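PDB 6FSK: DyP-type peroxidase from Pleurotus ostreatus PC15, which probably uses its heme b cofactor and hydrogen peroxide to oxidise dyes and other substrates, apparently including Mn(II), as a dye-decolorizing (DyP-type) peroxidase. Local coordinates for residues I353-I358 with L380-Y385; A123-F128 with F242-Q247. The protein carries 1 engineered substitution. One frame throughout, in Å; residues are numbered along the deposited sequence.

Interaction 1 of 2, residues I353-I358 with L380-Y385; sequences IIRRGI and LLFVCY. With HEM (protoporphyrin IX containing Fe), chain C.
Ile353 pushes its CD1 methyl into the notch between Cys384 and Phe382, 3.8 Å from Cys384 CB and against the rim of the Phe382 ring, near its plane. With CG1 wedged between the backbone N and carbonyl carbon (chi1 61°), the branch leans across to the other strand while CG2 stays near Cys384 SG. Next door, Arg355 lays its CG by Phe382 and then turns away at chi3, bringing its guanidinium flat over the porphyrin, with HEM C3D beneath its centre. The propionate oxygen HEM O2A sits at the edge, in the guanidinium plane, where it accepts from Arg355 NH2 at 2.9 Å and less directly from NH1. NH1 also forms a salt bridge with Asp191, and NH2 reaches Ser194 O. Phe382 presses on the same macrocycle, its CE1 3.3 Å from HEM C2C, and Leu380 CD2 abuts HEM C3B, at the root of the vinyl that starts with CAB. The two strands are the last pair of the antiparallel sheet of a DyP-type peroxidase, 354-360 forming one of its outer edges, and here the sheet makes a wall of the heme pocket. Pairing runs from Ile354 N to Tyr385 O (3.0 Å) through Arg356 N to Val383 O and, after an irregularity at Gly357, resumes between Ile358 and Leu381; there water 1 donates to both Arg356 O and Leu381 O. Leu380 CD1 lies where Gly357 has no side chain; a beta carbon there would fall only 3.1 Å from it. On the face turned from the heme, Ile358 CG2 lies alongside Leu381 CD1, and Arg356 CG meets the edge of the Tyr385 ring at 3.7 Å from CE2. The guanidinium of Arg356 then folds over Ile354 CG2, its NE bonded to Asp11 O, while Tyr385 OH binds the Asp11 carboxylate.

Interaction 2 of 2, residues A123-F128 with F242-Q247; sequences AWEAPF and FRYLFQ. With HEM (protoporphyrin IX containing Fe), chain C.
Trp124 meets Arg243 at the start of a mostly aromatic contact in which a loop between strands 119-122 and 134-140 lies against residues 242-247 of strand 238-247, in the antiparallel sheet of the DyP-type peroxidase fold, whose N-terminal region belongs to the dimeric alpha+beta barrel family. The edge of the Arg243 guanidinium takes Trp124 CZ2, 3.9 Å from NH1, the indole and guanidinium planes lying well tilted. Although Arg243 leaves the strand pointing the other way, two bends in its chain (chi2 -89°, chi3 -71°) curl it back. Asp111 ties the pair from outside, accepting from Trp124 NE1 with one carboxylate oxygen and from Arg243 NH2 with the other. Glu125 comes next, its chain extended so that the carboxylate crosses the ends of two rings: OE1 stands at the edge of Tyr244, while OE2 is 3.5 Å from Phe246 CZ. Water 2 bridges Glu125 OE1 and the Tyr244 hydroxyl, lying in the plane of the tyrosine ring. That ring is in turn covered on one face by Phe246, whose CE1 sits 3.5 Å above its centre. On the strand's other side Leu245 CD1 packs on a heme vinyl and Gln247 OE1 lies 3.6 Å from HEM CBB. Trimming Gln247 to an alanine would probably open a gap beside that vinyl and leave Glu185 without the hydrogen bond it receives from NE2. Beyond Glu125 the loop turns, with Phe128 N bonded back to Glu125 O, and Phe128 faces the strand. Its ring meets Phe242 and Tyr244 obliquely in an aromatic cluster, which Phe25 extends by an edge-to-face contact with Phe128. Phe128 straddles its two neighbours, CE1 against Phe242 CE2 at 3.9 Å and CE2 against Tyr244 CD2 at 3.7 Å.

How the interactions relate
From the N terminus, residues 123-128 come first, and interaction 2 closes when strand 238-247 arrives after 113 intervening residues, among them strands 134-140 and 166-175 and helix 144-156. Only later does interaction 1 open at 353-358; its much shorter loop, carrying helix 366-371, ends at 380-385. The two loops therefore follow in series, neither nesting nor crossing. In space they join, because strands 238-247 and 379-386 are neighbours in one sheet, probably hydrogen-bonded through Leu380 N to Leu245 O and Arg243 N to Phe382 O. Together they link a loop of the N-terminal family region to an edge strand of the sheet, and both reach the heme, interaction 2 through its strand alone.

Interaction 1 of 2, residues I353-I358 with L380-Y385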
loop_
_atom_site.group_PDB
_atom_site.type_symbol
_atom_site.label_atom_id
_atom_site.label_comp_id
_atom_site.label_asym_id
_atom_site.label_seq_id
_atom_site.Cartn_x
_atom_site.Cartn_y
_atom_site.Cartn_z
ATOM N N ILE A 353 -7.619 -3.376 -1.865
ATOM C CA ILE A 353 -7.028 -2.054 -1.774
ATOM C C ILE A 353 -6.346 -1.702 -3.036
ATOM O O ILE A 353 -5.867 -2.573 -3.778
ATOM C CB ILE A 353 -6.004 -1.958 -0.575
ATOM C CG1 ILE A 353 -4.835 -2.970 -0.764
ATOM C CG2 ILE A 353 -6.684 -2.144 0.748
ATOM C CD1 ILE A 353 -3.743 -2.784 0.273
ATOM N N ILE A 354 -6.303 -0.373 -3.311
ATOM C CA ILE A 354 -5.558 0.108 -4.432
ATOM C C ILE A 354 -4.297 0.726 -3.865
ATOM O O ILE A 354 -4.370 1.667 -3.109
ATOM C CB ILE A 354 -6.331 1.148 -5.283
ATOM C CG1 ILE A 354 -7.501 0.466 -5.997
ATOM C CG2 ILE A 354 -5.406 1.822 -6.243
ATOM C CD1 ILE A 354 -8.407 1.491 -6.658
ATOM N N ARG A 355 -3.132 0.246 -4.318
ATOM C CA ARG A 355 -1.827 0.756 -3.809
ATOM C C ARG A 355 -1.192 1.745 -4.739
ATOM O O ARG A 355 -1.238 1.605 -5.984
ATOM C CB ARG A 355 -0.867 -0.395 -3.615
ATOM C CG ARG A 355 -1.281 -1.324 -2.532
ATOM C CD ARG A 355 -0.533 -2.658 -2.554
ATOM N NE ARG A 355 -0.811 -3.408 -3.789
ATOM C CZ ARG A 355 0.147 -3.849 -4.600
ATOM N NH1 ARG A 355 1.452 -3.711 -4.318
ATOM N NH2 ARG A 355 -0.200 -4.429 -5.705
ATOM N N ARG A 356 -0.607 2.800 -4.175
ATOM C CA ARG A 356 0.052 3.849 -4.952
ATOM C C ARG A 356 1.478 4.073 -4.346
ATOM O O ARG A 356 1.862 5.240 -4.205
ATOM C CB ARG A 356 -0.732 5.148 -4.976
ATOM C CG ARG A 356 -2.121 5.041 -5.474
ATOM C CD ARG A 356 -2.191 4.771 -6.972
ATOM N NE ARG A 356 -3.550 4.763 -7.441
ATOM C CZ ARG A 356 -4.060 3.994 -8.406
ATOM N NH1 ARG A 356 -3.347 3.111 -9.033
ATOM N NH2 ARG A 356 -5.359 4.133 -8.730
ATOM N N GLY A 357 2.196 3.016 -4.023
ATOM C CA GLY A 357 3.554 3.152 -3.413
ATOM C C GLY A 357 4.560 3.803 -4.295
ATOM O O GLY A 357 4.464 3.797 -5.559
ATOM N N ILE A 358 5.515 4.417 -3.652
ATOM C CA ILE A 358 6.708 4.823 -4.352
ATOM C C ILE A 358 7.886 4.523 -3.401
ATOM O O ILE A 358 7.802 4.719 -2.191
ATOM C CB ILE A 358 6.683 6.348 -4.762
ATOM C CG1 ILE A 358 7.846 6.721 -5.694
ATOM C CG2 ILE A 358 6.600 7.301 -3.586
ATOM C CD1 ILE A 358 7.751 8.101 -6.345
ATOM N N LEU A 380 9.809 2.090 1.260
ATOM C CA LEU A 380 8.573 2.303 0.525
ATOM C C LEU A 380 7.723 3.337 1.262
ATOM O O LEU A 380 7.467 3.219 2.462
ATOM C CB LEU A 380 7.807 0.981 0.386
ATOM C CG LEU A 380 6.585 0.963 -0.481
ATOM C CD1 LEU A 380 6.953 1.155 -1.931
ATOM C CD2 LEU A 380 5.872 -0.380 -0.302
ATOM N N LEU A 381 7.306 4.362 0.530
ATOM C CA LEU A 381 6.177 5.215 0.993
ATOM C C LEU A 381 4.904 4.499 0.602
ATOM O O LEU A 381 4.441 4.628 -0.553
ATOM C CB LEU A 381 6.305 6.557 0.386
ATOM C CG LEU A 381 7.611 7.331 0.585
ATOM C CD1 LEU A 381 7.541 8.722 -0.055
ATOM C CD2 LEU A 381 8.046 7.354 2.034
ATOM N N PHE A 382 4.446 3.647 1.504
ATOM C CA PHE A 382 3.260 2.829 1.222
ATOM C C PHE A 382 2.018 3.719 1.318
ATOM O O PHE A 382 1.805 4.353 2.315
ATOM C CB PHE A 382 3.152 1.701 2.256
ATOM C CG PHE A 382 1.935 0.875 2.087
ATOM C CD1 PHE A 382 1.939 -0.265 1.294
ATOM C CD2 PHE A 382 0.817 1.183 2.770
ATOM C CE1 PHE A 382 0.755 -1.006 1.107
ATOM C CE2 PHE A 382 -0.336 0.383 2.647
ATOM C CZ PHE A 382 -0.345 -0.690 1.807
ATOM N N VAL A 383 1.222 3.720 0.270
ATOM C CA VAL A 383 -0.047 4.388 0.274
ATOM C C VAL A 383 -1.114 3.448 -0.292
ATOM O O VAL A 383 -0.851 2.810 -1.325
ATOM C CB VAL A 383 -0.038 5.688 -0.557
ATOM C CG1 VAL A 383 -1.449 6.198 -0.833
ATOM C CG2 VAL A 383 0.767 6.731 0.175
ATOM N N CYS A 384 -2.234 3.269 0.341
ATOM C CA CYS A 384 -3.343 2.474 -0.272
ATOM C C CYS A 384 -4.661 3.170 0.021
ATOM O O CYS A 384 -4.804 3.871 1.038
ATOM C CB CYS A 384 -3.352 1.013 0.196
ATOM S SG CYS A 384 -3.896 0.749 1.878
ATOM N N TYR A 385 -5.612 2.909 -0.831
ATOM C CA TYR A 385 -6.951 3.410 -0.789
ATOM C C TYR A 385 -7.998 2.338 -0.728
ATOM O O TYR A 385 -7.882 1.302 -1.449
ATOM C CB TYR A 385 -7.291 4.244 -2.018
ATOM C CG TYR A 385 -6.470 5.486 -2.214
ATOM C CD1 TYR A 385 -6.801 6.673 -1.575
ATOM C CD2 TYR A 385 -5.332 5.491 -3.004
ATOM C CE1 TYR A 385 -6.027 7.839 -1.729
ATOM C CE2 TYR A 385 -4.547 6.617 -3.137
ATOM C CZ TYR A 385 -4.925 7.820 -2.510
ATOM O OH TYR A 385 -4.169 8.945 -2.664
HETATM C CHA HEM C . 1.700 -7.059 -3.519
HETATM C CHB HEM C . 6.021 -5.735 -1.842
HETATM C CHC HEM C . 3.854 -3.671 1.929
HETATM C CHD HEM C . -0.468 -5.262 0.423
HETATM C C1A HEM C . 3.082 -6.889 -3.430
HETATM C C2A HEM C . 4.050 -7.336 -4.382
HETATM C C3A HEM C . 5.251 -6.929 -3.947
HETATM C C4A HEM C . 5.030 -6.298 -2.681
HETATM C CMA HEM C . 6.571 -7.214 -4.574
HETATM C CAA HEM C . 3.737 -8.150 -5.628
HETATM C CBA HEM C . 3.507 -7.391 -6.929
HETATM C CGA HEM C . 2.217 -6.615 -6.935
HETATM O O1A HEM C . 1.141 -7.197 -7.085
HETATM O O2A HEM C . 2.286 -5.366 -6.813
HETATM C C1B HEM C . 5.845 -5.045 -0.639
HETATM C C2B HEM C . 6.837 -4.427 0.115
HETATM C C3B HEM C . 6.266 -3.799 1.178
HETATM C C4B HEM C . 4.832 -4.096 1.050
HETATM C CMB HEM C . 8.318 -4.475 -0.163
HETATM C CAB HEM C . 6.803 -3.014 2.311
HETATM C CBB HEM C . 7.973 -2.414 2.280
HETATM C C1C HEM C . 2.523 -3.956 1.956
HETATM C C2C HEM C . 1.560 -3.631 2.920
HETATM C C3C HEM C . 0.334 -4.091 2.536
HETATM C C4C HEM C . 0.526 -4.677 1.231
HETATM C CMC HEM C . 1.865 -2.855 4.174
HETATM C CAC HEM C . -0.999 -4.105 3.199
HETATM C CBC HEM C . -1.169 -4.098 4.537
HETATM C C1D HEM C . -0.206 -5.830 -0.827
HETATM C C2D HEM C . -1.336 -6.266 -1.704
HETATM C C3D HEM C . -0.698 -6.734 -2.844
HETATM C C4D HEM C . 0.728 -6.631 -2.581
HETATM C CMD HEM C . -2.789 -6.175 -1.458
HETATM C CAD HEM C . -1.334 -7.373 -4.074
HETATM C CBD HEM C . -1.594 -8.837 -3.910
HETATM C CGD HEM C . -2.341 -9.405 -5.091
HETATM O O1D HEM C . -1.810 -10.437 -5.571
HETATM O O2D HEM C . -3.291 -8.815 -5.563
HETATM N NA HEM C . 3.692 -6.332 -2.304
HETATM N NB HEM C . 4.644 -4.913 -0.025
HETATM N NC HEM C . 1.872 -4.730 0.964
HETATM N ND HEM C . 0.976 -6.138 -1.362
HETATM FE FE HEM C . 2.801 -5.606 -0.658
HETATM O O HOH W 1 3.297 6.551 -2.214
#

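Interaction 2 of 2, residues A123-F128 with F242-Q247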
loop_
_atom_site.group_PDB
_atom_site.type_symbol
_atom_site.label_atom_id
_atom_site.label_comp_id
_atom_site.label_asym_id
_atom_site.label_seq_id
_atom_site.Cartn_x
_atom_site.Cartn_y
_atom_site.Cartn_z
ATOM N N ALA A 123 7.495 3.324 17.872
ATOM C CA ALA A 123 8.899 3.722 17.672
ATOM C C ALA A 123 8.995 4.315 16.286
ATOM O O ALA A 123 9.471 3.714 15.316
ATOM C CB ALA A 123 9.798 2.570 17.834
ATOM N N TRP A 124 8.519 5.556 16.190
ATOM C CA TRP A 124 8.482 6.292 14.938
ATOM C C TRP A 124 9.380 7.542 14.965
ATOM O O TRP A 124 9.764 8.018 16.061
ATOM C CB TRP A 124 7.065 6.782 14.677
ATOM C CG TRP A 124 6.081 5.690 14.271
ATOM C CD1 TRP A 124 6.330 4.443 13.997
ATOM C CD2 TRP A 124 4.690 5.896 14.058
ATOM N NE1 TRP A 124 5.154 3.747 13.634
ATOM C CE2 TRP A 124 4.141 4.655 13.629
ATOM C CE3 TRP A 124 3.884 7.049 14.041
ATOM C CZ2 TRP A 124 2.822 4.519 13.299
ATOM C CZ3 TRP A 124 2.556 6.921 13.758
ATOM C CH2 TRP A 124 2.060 5.630 13.313
ATOM N N GLU A 125 9.730 8.042 13.791
ATOM C CA GLU A 125 10.401 9.319 13.756
ATOM C C GLU A 125 9.573 10.387 14.450
ATOM O O GLU A 125 8.336 10.429 14.439
ATOM C CB GLU A 125 10.687 9.756 12.338
ATOM C CG GLU A 125 11.601 8.840 11.592
ATOM C CD GLU A 125 12.082 9.338 10.309
ATOM O OE1 GLU A 125 11.612 10.409 9.851
ATOM O OE2 GLU A 125 12.901 8.605 9.701
ATOM N N ALA A 126 10.234 11.342 15.134
ATOM C CA ALA A 126 9.525 12.315 15.966
ATOM C C ALA A 126 8.374 13.069 15.365
ATOM O O ALA A 126 7.315 13.222 16.002
ATOM C CB ALA A 126 10.550 13.261 16.589
ATOM N N PRO A 127 8.495 13.504 14.136
ATOM C CA PRO A 127 7.415 14.288 13.574
ATOM C C PRO A 127 6.115 13.489 13.439
ATOM O O PRO A 127 5.017 14.019 13.567
ATOM C CB PRO A 127 7.925 14.719 12.231
ATOM C CG PRO A 127 9.395 14.598 12.333
ATOM C CD PRO A 127 9.734 13.557 13.318
ATOM N N PHE A 128 6.230 12.157 13.280
ATOM C CA PHE A 128 5.009 11.350 13.143
ATOM C C PHE A 128 4.342 11.001 14.431
ATOM O O PHE A 128 3.264 10.420 14.450
ATOM C CB PHE A 128 5.316 10.082 12.266
ATOM C CG PHE A 128 5.564 10.418 10.803
ATOM C CD1 PHE A 128 4.461 10.720 9.978
ATOM C CD2 PHE A 128 6.817 10.483 10.252
ATOM C CE1 PHE A 128 4.674 11.082 8.664
ATOM C CE2 PHE A 128 7.024 10.827 8.908
ATOM C CZ PHE A 128 5.938 11.096 8.128
ATOM N N PHE A 242 -1.273 5.873 4.901
ATOM C CA PHE A 242 0.163 6.117 4.673
ATOM C C PHE A 242 0.992 5.366 5.679
ATOM O O PHE A 242 0.681 5.441 6.868
ATOM C CB PHE A 242 0.495 7.593 4.769
ATOM C CG PHE A 242 1.962 7.871 4.712
ATOM C CD1 PHE A 242 2.697 7.690 3.558
ATOM C CD2 PHE A 242 2.617 8.328 5.836
ATOM C CE1 PHE A 242 4.073 8.010 3.537
ATOM C CE2 PHE A 242 3.983 8.582 5.797
ATOM C CZ PHE A 242 4.677 8.346 4.691
ATOM N N ARG A 243 2.008 4.633 5.206
ATOM C CA ARG A 243 2.979 3.919 6.070
ATOM C C ARG A 243 4.362 4.203 5.585
ATOM O O ARG A 243 4.689 4.002 4.419
ATOM C CB ARG A 243 2.736 2.406 6.092
ATOM C CG ARG A 243 1.332 2.042 6.592
ATOM C CD ARG A 243 1.289 1.879 8.099
ATOM N NE ARG A 243 1.956 0.711 8.658
ATOM C CZ ARG A 243 2.378 0.584 9.906
ATOM N NH1 ARG A 243 2.350 1.598 10.748
ATOM N NH2 ARG A 243 2.925 -0.566 10.251
ATOM N N TYR A 244 5.190 4.728 6.487
ATOM C CA TYR A 244 6.590 5.037 6.120
ATOM C C TYR A 244 7.472 3.847 6.421
ATOM O O TYR A 244 7.771 3.590 7.626
ATOM C CB TYR A 244 6.989 6.235 6.959
ATOM C CG TYR A 244 8.257 6.955 6.591
ATOM C CD1 TYR A 244 8.893 6.791 5.410
ATOM C CD2 TYR A 244 8.734 7.944 7.455
ATOM C CE1 TYR A 244 10.016 7.555 5.063
ATOM C CE2 TYR A 244 9.854 8.656 7.121
ATOM C CZ TYR A 244 10.455 8.501 5.941
ATOM O OH TYR A 244 11.606 9.283 5.635
ATOM N N LEU A 245 7.669 3.023 5.408
ATOM C CA LEU A 245 8.201 1.658 5.647
ATOM C C LEU A 245 9.643 1.530 5.262
ATOM O O LEU A 245 9.975 1.506 4.093
ATOM C CB LEU A 245 7.369 0.598 4.950
ATOM C CG LEU A 245 5.923 0.556 5.419
ATOM C CD1 LEU A 245 5.164 -0.548 4.608
ATOM C CD2 LEU A 245 5.699 0.259 6.886
ATOM N N PHE A 246 10.539 1.512 6.236
ATOM C CA PHE A 246 11.979 1.384 5.894
ATOM C C PHE A 246 12.247 -0.087 5.604
ATOM O O PHE A 246 11.657 -0.962 6.263
ATOM C CB PHE A 246 12.841 1.878 7.081
ATOM C CG PHE A 246 12.935 3.352 7.157
ATOM C CD1 PHE A 246 11.863 4.123 7.503
ATOM C CD2 PHE A 246 14.104 4.016 6.844
ATOM C CE1 PHE A 246 11.905 5.519 7.472
ATOM C CE2 PHE A 246 14.174 5.407 6.899
ATOM C CZ PHE A 246 13.075 6.149 7.217
ATOM N N GLN A 247 13.108 -0.342 4.648
ATOM C CA GLN A 247 13.486 -1.703 4.299
ATOM C C GLN A 247 14.963 -1.944 4.610
ATOM O O GLN A 247 15.813 -1.124 4.314
ATOM C CB GLN A 247 13.216 -1.932 2.838
ATOM C CG GLN A 247 11.692 -1.921 2.566
ATOM C CD GLN A 247 11.412 -1.982 1.094
ATOM O OE1 GLN A 247 10.848 -1.069 0.564
ATOM N NE2 GLN A 247 11.637 -3.072 0.458
HETATM C CHA HEM C . 1.700 -7.059 -3.519
HETATM C CHB HEM C . 6.021 -5.735 -1.842
HETATM C CHC HEM C . 3.854 -3.671 1.929
HETATM C CHD HEM C . -0.468 -5.262 0.423
HETATM C C1A HEM C . 3.082 -6.889 -3.430
HETATM C C2A HEM C . 4.050 -7.336 -4.382
HETATM C C3A HEM C . 5.251 -6.929 -3.947
HETATM C C4A HEM C . 5.030 -6.298 -2.681
HETATM C CMA HEM C . 6.571 -7.214 -4.574
HETATM C CAA HEM C . 3.737 -8.150 -5.628
HETATM C CBA HEM C . 3.507 -7.391 -6.929
HETATM C CGA HEM C . 2.217 -6.615 -6.935
HETATM O O1A HEM C . 1.141 -7.197 -7.085
HETATM O O2A HEM C . 2.286 -5.366 -6.813
HETATM C C1B HEM C . 5.845 -5.045 -0.639
HETATM C C2B HEM C . 6.837 -4.427 0.115
HETATM C C3B HEM C . 6.266 -3.799 1.178
HETATM C C4B HEM C . 4.832 -4.096 1.050
HETATM C CMB HEM C . 8.318 -4.475 -0.163
HETATM C CAB HEM C . 6.803 -3.014 2.311
HETATM C CBB HEM C . 7.973 -2.414 2.280
HETATM C C1C HEM C . 2.523 -3.956 1.956
HETATM C C2C HEM C . 1.560 -3.631 2.920
HETATM C C3C HEM C . 0.334 -4.091 2.536
HETATM C C4C HEM C . 0.526 -4.677 1.231
HETATM C CMC HEM C . 1.865 -2.855 4.174
HETATM C CAC HEM C . -0.999 -4.105 3.199
HETATM C CBC HEM C . -1.169 -4.098 4.537
HETATM C C1D HEM C . -0.206 -5.830 -0.827
HETATM C C2D HEM C . -1.336 -6.266 -1.704
HETATM C C3D HEM C . -0.698 -6.734 -2.844
HETATM C C4D HEM C . 0.728 -6.631 -2.581
HETATM C CMD HEM C . -2.789 -6.175 -1.458
HETATM C CAD HEM C . -1.334 -7.373 -4.074
HETATM C CBD HEM C . -1.594 -8.837 -3.910
HETATM C CGD HEM C . -2.341 -9.405 -5.091
HETATM O O1D HEM C . -1.810 -10.437 -5.571
HETATM O O2D HEM C . -3.291 -8.815 -5.563
HETATM N NA HEM C . 3.692 -6.332 -2.304
HETATM N NB HEM C . 4.644 -4.913 -0.025
HETATM N NC HEM C . 1.872 -4.730 0.964
HETATM N ND HEM C . 0.976 -6.138 -1.362
HETATM FE FE HEM C . 2.801 -5.606 -0.658
HETATM O O HOH W 2 12.143 11.196 7.264
#